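Local atomic coordinates of extracellular solute-binding protein family 1 (Arthrobacter chlorophenolicus, PDB entry 4R2F), a protein that probably serves as the extracellular sugar-binding component of a bacterial transporter, holding the disaccharide laminaribiose in its pocket. Residues A[130-135]-A[147-152]. Numbering follows the deposited sequence.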
ATOM      1  N   ASP A 130       0.631 -23.502   7.672  1.00 36.02           N
ATOM      2  CA  ASP A 130      -0.712 -23.646   8.212  0.50 22.31           C
ATOM      3  C   ASP A 130      -1.213 -22.395   8.932  1.00 37.90           C
ATOM      4  O   ASP A 130      -2.415 -22.258   9.112  1.00 40.19           O
ATOM      5  CB  ASP A 130      -0.760 -24.814   9.198  0.50 23.39           C
ATOM      6  CG  ASP A 130      -2.144 -25.068   9.713  0.50 29.90           C
ATOM      7  OD1 ASP A 130      -2.996 -25.480   8.901  0.50 35.16           O
ATOM      8  OD2 ASP A 130      -2.385 -24.841  10.910  0.50 36.98           O
ATOM      9  N   ASP A 131      -0.323 -21.499   9.365  1.00 34.60           N
ATOM     10  CA  ASP A 131      -0.732 -20.247  10.051  1.00 39.94           C
ATOM     11  C   ASP A 131      -1.065 -19.093   9.063  1.00 40.95           C
ATOM     12  O   ASP A 131      -1.589 -18.065   9.465  1.00 35.57           O
ATOM     13  CB  ASP A 131       0.362 -19.827  11.039  1.00 33.67           C
ATOM     14  CG  ASP A 131      -0.074 -18.730  12.008  1.00 30.23           C
ATOM     15  OD1 ASP A 131      -1.246 -18.695  12.441  1.00 38.06           O
ATOM     16  OD2 ASP A 131       0.784 -17.890  12.352  1.00 40.68           O
ATOM     17  N   PHE A 132      -0.788 -19.262   7.773  1.00 29.71           N
ATOM     18  CA  PHE A 132      -1.106 -18.205   6.803  1.00 33.88           C
ATOM     19  C   PHE A 132      -2.609 -18.008   6.821  1.00 36.41           C
ATOM     20  O   PHE A 132      -3.336 -18.960   7.001  1.00 38.09           O
ATOM     21  CB  PHE A 132      -0.700 -18.562   5.372  1.00 37.60           C
ATOM     22  CG  PHE A 132       0.726 -18.236   5.038  1.00 28.03           C
ATOM     23  CD1 PHE A 132       1.193 -16.929   5.125  1.00 35.14           C
ATOM     24  CD2 PHE A 132       1.604 -19.239   4.610  1.00 32.88           C
ATOM     25  CE1 PHE A 132       2.522 -16.623   4.818  1.00 36.82           C
ATOM     26  CE2 PHE A 132       2.917 -18.940   4.291  1.00 33.51           C
ATOM     27  CZ  PHE A 132       3.375 -17.629   4.399  1.00 33.67           C
ATOM     28  N   LEU A 133      -3.065 -16.780   6.621  1.00 36.12           N
ATOM     29  CA  LEU A 133      -4.486 -16.536   6.455  1.00 31.95           C
ATOM     30  C   LEU A 133      -4.936 -17.121   5.127  1.00 35.19           C
ATOM     31  O   LEU A 133      -4.118 -17.323   4.222  1.00 40.96           O
ATOM     32  CB  LEU A 133      -4.818 -15.045   6.538  1.00 33.20           C
ATOM     33  CG  LEU A 133      -4.678 -14.414   7.930  1.00 33.49           C
ATOM     34  CD1 LEU A 133      -4.645 -12.904   7.778  1.00 42.88           C
ATOM     35  CD2 LEU A 133      -5.824 -14.841   8.847  1.00 48.19           C
ATOM     36  N   PRO A 134      -6.237 -17.420   5.013  1.00 47.80           N
ATOM     37  CA  PRO A 134      -6.724 -17.968   3.754  1.00 45.71           C
ATOM     38  C   PRO A 134      -6.563 -16.972   2.606  1.00 46.06           C
ATOM     39  O   PRO A 134      -6.777 -15.770   2.778  1.00 35.83           O
ATOM     40  CB  PRO A 134      -8.217 -18.250   4.029  1.00 56.30           C
ATOM     41  CG  PRO A 134      -8.368 -18.217   5.511  1.00 63.39           C
ATOM     42  CD  PRO A 134      -7.317 -17.270   6.012  1.00 40.52           C
ATOM     43  N   GLY A 135      -6.162 -17.480   1.450  1.00 39.70           N
ATOM     44  CA  GLY A 135      -6.042 -16.683   0.235  1.00 48.83           C
ATOM     45  C   GLY A 135      -4.795 -15.812   0.095  1.00 40.08           C
ATOM     46  O   GLY A 135      -4.666 -15.095  -0.906  1.00 33.84           O
ATOM     47  N   VAL A 147       6.253 -16.774  -6.993  1.00 31.75           N
ATOM     48  CA  VAL A 147       7.151 -15.662  -7.286  1.00 25.61           C
ATOM     49  C   VAL A 147       7.668 -14.952  -6.020  1.00 31.85           C
ATOM     50  O   VAL A 147       8.680 -14.266  -6.070  1.00 30.29           O
ATOM     51  CB  VAL A 147       6.553 -14.628  -8.259  1.00 29.73           C
ATOM     52  CG1 VAL A 147       6.084 -15.294  -9.540  1.00 31.17           C
ATOM     53  CG2 VAL A 147       5.442 -13.848  -7.618  1.00 33.73           C
ATOM     54  N   ALA A 148       6.972 -15.125  -4.899  1.00 28.14           N
ATOM     55  CA  ALA A 148       7.306 -14.458  -3.636  1.00 31.86           C
ATOM     56  C   ALA A 148       6.448 -15.052  -2.536  1.00 34.07           C
ATOM     57  O   ALA A 148       5.602 -15.907  -2.804  1.00 31.22           O
ATOM     58  CB  ALA A 148       7.038 -12.951  -3.737  1.00 31.75           C
ATOM     59  N   VAL A 149       6.661 -14.586  -1.305  1.00 27.25           N
ATOM     60  CA  VAL A 149       5.890 -15.044  -0.143  1.00 26.78           C
ATOM     61  C   VAL A 149       5.251 -13.834   0.544  1.00 29.14           C
ATOM     62  O   VAL A 149       5.943 -12.847   0.839  1.00 29.61           O
ATOM     63  CB  VAL A 149       6.816 -15.789   0.838  1.00 35.85           C
ATOM     64  CG1 VAL A 149       6.048 -16.269   2.046  1.00 40.60           C
ATOM     65  CG2 VAL A 149       7.501 -16.949   0.149  1.00 41.92           C
ATOM     66  N   PRO A 150       3.937 -13.900   0.828  1.00 27.29           N
ATOM     67  CA  PRO A 150       3.317 -12.737   1.469  1.00 29.25           C
ATOM     68  C   PRO A 150       3.855 -12.444   2.847  1.00 29.26           C
ATOM     69  O   PRO A 150       4.192 -13.371   3.565  1.00 33.81           O
ATOM     70  CB  PRO A 150       1.839 -13.143   1.584  1.00 25.85           C
ATOM     71  CG  PRO A 150       1.873 -14.643   1.630  1.00 33.63           C
ATOM     72  CD  PRO A 150       2.974 -15.011   0.683  1.00 29.70           C
ATOM     73  N   TRP A 151       3.915 -11.173   3.237  1.00 27.33           N
ATOM     74  CA  TRP A 151       4.330 -10.846   4.618  1.00 29.14           C
ATOM     75  C   TRP A 151       3.430  -9.857   5.335  1.00 32.06           C
ATOM     76  O   TRP A 151       3.412  -9.802   6.559  1.00 31.09           O
ATOM     77  CB  TRP A 151       5.820 -10.431   4.685  1.00 29.71           C
ATOM     78  CG  TRP A 151       6.161  -9.018   4.296  1.00 27.14           C
ATOM     79  CD1 TRP A 151       6.227  -8.502   3.024  1.00 26.42           C
ATOM     80  CD2 TRP A 151       6.498  -7.940   5.176  1.00 28.51           C
ATOM     81  NE1 TRP A 151       6.554  -7.170   3.069  1.00 29.75           N
ATOM     82  CE2 TRP A 151       6.747  -6.803   4.372  1.00 32.43           C
ATOM     83  CE3 TRP A 151       6.637  -7.825   6.564  1.00 32.79           C
ATOM     84  CZ2 TRP A 151       7.122  -5.571   4.915  1.00 29.03           C
ATOM     85  CZ3 TRP A 151       6.985  -6.610   7.095  1.00 37.78           C
ATOM     86  CH2 TRP A 151       7.238  -5.491   6.267  1.00 34.99           C
ATOM     87  N   GLN A 152       2.683  -9.064   4.580  1.00 30.83           N
ATOM     88  CA  GLN A 152       1.711  -8.172   5.163  1.00 30.28           C
ATOM     89  C   GLN A 152       0.748  -7.691   4.101  1.00 27.87           C
ATOM     90  O   GLN A 152       1.000  -7.848   2.895  1.00 29.03           O
ATOM     91  CB  GLN A 152       2.369  -6.973   5.890  1.00 31.58           C
ATOM     92  CG  GLN A 152       3.492  -6.252   5.151  1.00 28.48           C
ATOM     93  CD  GLN A 152       3.082  -4.946   4.480  1.00 37.38           C
ATOM     94  OE1 GLN A 152       1.991  -4.822   3.914  1.00 29.78           O
ATOM     95  NE2 GLN A 152       3.969  -3.973   4.521  1.00 38.14           N
TER
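The phenyl ring of Phe132 reaches from its loop to two neighbours on the strand, Val149 and Pro150; the side chains meet through carbon alone, and no hydrogen bond joins 130-135 to 147-152. At the far end of the ring, CZ of Phe132 meets the CG1 methyl of Val149 at 3.8 Å. Beside it, CE1 of Phe132 lies 3.8 Å from CG of Pro150, the puckered corner of the pyrrolidine ring, with the carbonyl oxygen of Pro150 also close by. Both partners approach the aromatic ring obliquely, and the phenylalanine side chain crosses each at about a right angle. A long, flat residue suits this place, because the CA atoms of Phe132 and Pro150 stand 8.8 Å apart and the ring must span the gap. Its CG lies anti to the carbonyl carbon (chi1 -86°), an orientation that sends the ring across to the strand. Beta-branched Val149 suits a strand and supplies the methyl anti to its own backbone N (chi1 180°).

In the solute-binding protein fold, 130-135 belongs to the loop between helix 117-126 and strand 141-142, whereas 147-152 runs along strand 145-161 of the mixed sheet. Pro150 is buried, its side chain about 11 Å from a glucose unit of the bound disaccharide, near the sugar without touching it.

Val149 and Trp151 pair through their backbones with Ile313 and Asn311 of strand 306-316; proline, lacking an N-H, fits between them. Asp131 and Leu133 bond likewise to Lys352 and Val350.

Among side chains, the Asp131 carboxylate is hydrogen-bonded to Ser353, and Phe132 also stacks on Phe351. Trp151 leaves the strand pointing away from the loop; its ring meets Trp47 edge-to-face.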